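Long-range contact in hypothetical protein ST1511 (Sulfolobus tokodaii, PDB 2EKM), which is of unknown function but belongs to the adenosine-specific kinase family and may act on adenosine nucleotides: residues Phe25-Glu30 with Asn102-Val107. Numbering follows the deposited sequence.
Sequences FIKTVE and NVEEVV
K27 reaches across to two adjacent acids, E104 and E105, and the three make a salt-bridge network. Its NZ sits 2.7 Å from OE2 of E104, which it meets on the anti side of the carboxylate, 24° out of that plane. The second bridge, from NZ to OE2 of E105 at 2.8 Å, is weak as a hydrogen bond. The lysine is not stretched out: bends at its last two torsions fold CE and NZ round OE2 of E105, with K27 CE 3.0 Å from that oxygen. E105 crosses the lysine chain at about a right angle, and its OE2 also lies 3.5 Å from K27 CB. The two acids arrive differently, E104 on a chain extended beyond CG, E105 on one kinked at chi2 (97°). K27 and E105 are buried, so their charges meet away from bulk solvent, while E104 is partly exposed. A third acid, D31 on helix 28-37, also bridges NZ; it lies close to OE1 of E105 as well, a pairing of like charges that the lysine probably eases.

Van der Waals contacts run along the E105 side chain. Its CB lies 3.4 Å from OG1 of T28, the two side chains running past each other in opposite senses. The nonpolar touch is E105 CG on F25 CB, at 4.0 Å. OE2 of E105 then comes to the edge of the F25 ring, near the ring plane, 4.1 Å from CD2. The T28 hydroxyl is hydrogen-bonded to that of S23.

Each side presents a type I turn, F25 to T28 and V103 to V106, each closed by a backbone hydrogen bond, T28 N to F25 O and V106 N to V103 O. The contact joins the N-terminal end of helix 28-37 to the loop running from helix 93-101 into strand 108-113, where V107 pairs through its backbone with Q22 of strand 16-22. V103 packs on helix 28-37, T28 rests on F49 of strand 44-50, and I94 of the second subunit packs against E105.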
ATOM      1  N   PHE A  25       0.338 -16.517   1.091  1.00 19.52           N
ATOM      2  CA  PHE A  25       0.013 -17.698   1.893  1.00 18.48           C
ATOM      3  C   PHE A  25      -1.467 -18.052   1.791  1.00 18.48           C
ATOM      4  O   PHE A  25      -2.337 -17.180   1.819  1.00 17.70           O
ATOM      5  CB  PHE A  25       0.385 -17.488   3.366  1.00 17.71           C
ATOM      6  CG  PHE A  25       0.448 -18.767   4.166  1.00 19.04           C
ATOM      7  CD1 PHE A  25       0.854 -19.960   3.569  1.00 20.54           C
ATOM      8  CD2 PHE A  25       0.112 -18.779   5.515  1.00 19.10           C
ATOM      9  CE1 PHE A  25       0.919 -21.147   4.307  1.00 22.13           C
ATOM     10  CE2 PHE A  25       0.173 -19.963   6.262  1.00 20.36           C
ATOM     11  CZ  PHE A  25       0.576 -21.146   5.656  1.00 20.12           C
ATOM     12  N   ILE A  26      -1.740 -19.347   1.688  1.00 18.52           N
ATOM     13  CA  ILE A  26      -3.103 -19.851   1.560  1.00 19.66           C
ATOM     14  C   ILE A  26      -4.008 -19.489   2.744  1.00 18.68           C
ATOM     15  O   ILE A  26      -5.231 -19.420   2.592  1.00 16.71           O
ATOM     16  CB  ILE A  26      -3.093 -21.394   1.380  1.00 22.50           C
ATOM     17  CG1 ILE A  26      -4.477 -21.889   0.961  1.00 24.27           C
ATOM     18  CG2 ILE A  26      -2.673 -22.068   2.675  1.00 18.90           C
ATOM     19  CD1 ILE A  26      -4.931 -21.355  -0.366  1.00 27.66           C
ATOM     20  N   LYS A  27      -3.412 -19.245   3.910  1.00 17.53           N
ATOM     21  CA  LYS A  27      -4.184 -18.905   5.109  1.00 16.66           C
ATOM     22  C   LYS A  27      -4.938 -17.582   4.961  1.00 16.84           C
ATOM     23  O   LYS A  27      -5.775 -17.225   5.794  1.00 14.84           O
ATOM     24  CB  LYS A  27      -3.270 -18.856   6.345  1.00 16.90           C
ATOM     25  CG  LYS A  27      -4.035 -18.828   7.677  1.00 14.84           C
ATOM     26  CD  LYS A  27      -3.170 -19.294   8.853  1.00 16.07           C
ATOM     27  CE  LYS A  27      -2.104 -18.273   9.247  1.00 16.24           C
ATOM     28  NZ  LYS A  27      -2.678 -17.056   9.913  1.00 13.79           N
ATOM     29  N   THR A  28      -4.635 -16.855   3.891  1.00 18.04           N
ATOM     30  CA  THR A  28      -5.297 -15.587   3.602  1.00 17.19           C
ATOM     31  C   THR A  28      -6.822 -15.739   3.621  1.00 18.00           C
ATOM     32  O   THR A  28      -7.533 -14.948   4.245  1.00 16.71           O
ATOM     33  CB  THR A  28      -4.883 -15.062   2.203  1.00 16.83           C
ATOM     34  OG1 THR A  28      -3.525 -14.609   2.244  1.00 15.02           O
ATOM     35  CG2 THR A  28      -5.801 -13.927   1.747  1.00 16.94           C
ATOM     36  N   VAL A  29      -7.316 -16.763   2.930  1.00 17.52           N
ATOM     37  CA  VAL A  29      -8.752 -17.012   2.832  1.00 18.25           C
ATOM     38  C   VAL A  29      -9.465 -17.176   4.171  1.00 17.62           C
ATOM     39  O   VAL A  29     -10.434 -16.468   4.449  1.00 17.97           O
ATOM     40  CB  VAL A  29      -9.037 -18.260   1.963  1.00 19.97           C
ATOM     41  CG1 VAL A  29     -10.537 -18.431   1.767  1.00 19.91           C
ATOM     42  CG2 VAL A  29      -8.340 -18.125   0.625  1.00 19.67           C
ATOM     43  N   GLU A  30      -9.003 -18.106   4.999  1.00 16.98           N
ATOM     44  CA  GLU A  30      -9.649 -18.316   6.292  1.00 19.17           C
ATOM     45  C   GLU A  30      -9.517 -17.099   7.203  1.00 17.96           C
ATOM     46  O   GLU A  30     -10.431 -16.796   7.963  1.00 17.78           O
ATOM     47  CB  GLU A  30      -9.086 -19.558   7.002  1.00 21.72           C
ATOM     48  CG  GLU A  30      -9.288 -20.859   6.236  1.00 28.85           C
ATOM     49  CD  GLU A  30      -9.211 -22.090   7.131  1.00 31.75           C
ATOM     50  OE1 GLU A  30      -9.465 -21.968   8.348  1.00 35.59           O
ATOM     51  OE2 GLU A  30      -8.911 -23.185   6.613  1.00 31.95           O
ATOM     52  N   ASN A 102      -5.020  -5.292   9.041  1.00 16.51           N
ATOM     53  CA  ASN A 102      -4.380  -6.011  10.143  1.00 17.42           C
ATOM     54  C   ASN A 102      -4.233  -7.521   9.968  1.00 16.45           C
ATOM     55  O   ASN A 102      -3.649  -8.185  10.823  1.00 16.48           O
ATOM     56  CB  ASN A 102      -5.133  -5.725  11.449  1.00 21.66           C
ATOM     57  CG  ASN A 102      -5.169  -4.243  11.791  1.00 27.04           C
ATOM     58  OD1 ASN A 102      -5.887  -3.821  12.699  1.00 32.36           O
ATOM     59  ND2 ASN A 102      -4.391  -3.446  11.068  1.00 28.17           N
ATOM     60  N   VAL A 103      -4.772  -8.072   8.884  1.00 16.46           N
ATOM     61  CA  VAL A 103      -4.633  -9.503   8.640  1.00 16.20           C
ATOM     62  C   VAL A 103      -3.156  -9.735   8.336  1.00 17.30           C
ATOM     63  O   VAL A 103      -2.610  -9.133   7.409  1.00 15.72           O
ATOM     64  CB  VAL A 103      -5.508  -9.958   7.449  1.00 18.75           C
ATOM     65  CG1 VAL A 103      -5.127 -11.372   7.024  1.00 16.37           C
ATOM     66  CG2 VAL A 103      -6.980  -9.920   7.853  1.00 15.78           C
ATOM     67  N   GLU A 104      -2.514 -10.603   9.118  1.00 16.36           N
ATOM     68  CA  GLU A 104      -1.084 -10.870   8.970  1.00 17.06           C
ATOM     69  C   GLU A 104      -0.566 -11.283   7.594  1.00 17.15           C
ATOM     70  O   GLU A 104       0.631 -11.141   7.329  1.00 17.17           O
ATOM     71  CB  GLU A 104      -0.620 -11.886  10.025  1.00 16.92           C
ATOM     72  CG  GLU A 104      -1.389 -13.202  10.058  1.00 18.89           C
ATOM     73  CD  GLU A 104      -0.896 -14.112  11.176  1.00 20.09           C
ATOM     74  OE1 GLU A 104      -0.439 -13.570  12.201  1.00 20.17           O
ATOM     75  OE2 GLU A 104      -0.975 -15.354  11.040  1.00 19.38           O
ATOM     76  N   GLU A 105      -1.438 -11.790   6.723  1.00 16.51           N
ATOM     77  CA  GLU A 105      -1.036 -12.179   5.376  1.00 16.62           C
ATOM     78  C   GLU A 105      -1.115 -11.004   4.395  1.00 17.05           C
ATOM     79  O   GLU A 105      -0.392 -10.932   3.411  1.00 15.38           O
ATOM     80  CB  GLU A 105      -1.957 -13.307   4.910  1.00 18.19           C
ATOM     81  CG  GLU A 105      -1.533 -14.671   5.457  1.00 17.61           C
ATOM     82  CD  GLU A 105      -2.348 -14.993   6.688  1.00 18.08           C
ATOM     83  OE1 GLU A 105      -3.394 -14.387   6.874  1.00 16.92           O
ATOM     84  OE2 GLU A 105      -1.924 -15.853   7.459  1.00 20.42           O
ATOM     85  N   VAL A 106      -2.032 -10.078   4.662  1.00 16.41           N
ATOM     86  CA  VAL A 106      -2.245  -8.930   3.782  1.00 15.71           C
ATOM     87  C   VAL A 106      -1.005  -8.046   3.625  1.00 16.45           C
ATOM     88  O   VAL A 106      -0.428  -7.591   4.603  1.00 15.55           O
ATOM     89  CB  VAL A 106      -3.442  -8.074   4.286  1.00 15.08           C
ATOM     90  CG1 VAL A 106      -3.578  -6.793   3.464  1.00 14.66           C
ATOM     91  CG2 VAL A 106      -4.730  -8.886   4.188  1.00 16.70           C
ATOM     92  N   VAL A 107      -0.607  -7.806   2.380  1.00 17.12           N
ATOM     93  CA  VAL A 107       0.555  -6.976   2.089  1.00 16.56           C
ATOM     94  C   VAL A 107       0.130  -5.520   1.889  1.00 17.21           C
ATOM     95  O   VAL A 107       0.784  -4.588   2.375  1.00 15.53           O
ATOM     96  CB  VAL A 107       1.277  -7.474   0.818  1.00 17.59           C
ATOM     97  CG1 VAL A 107       2.454  -6.564   0.486  1.00 22.10           C
ATOM     98  CG2 VAL A 107       1.763  -8.896   1.030  1.00 18.16           C
TER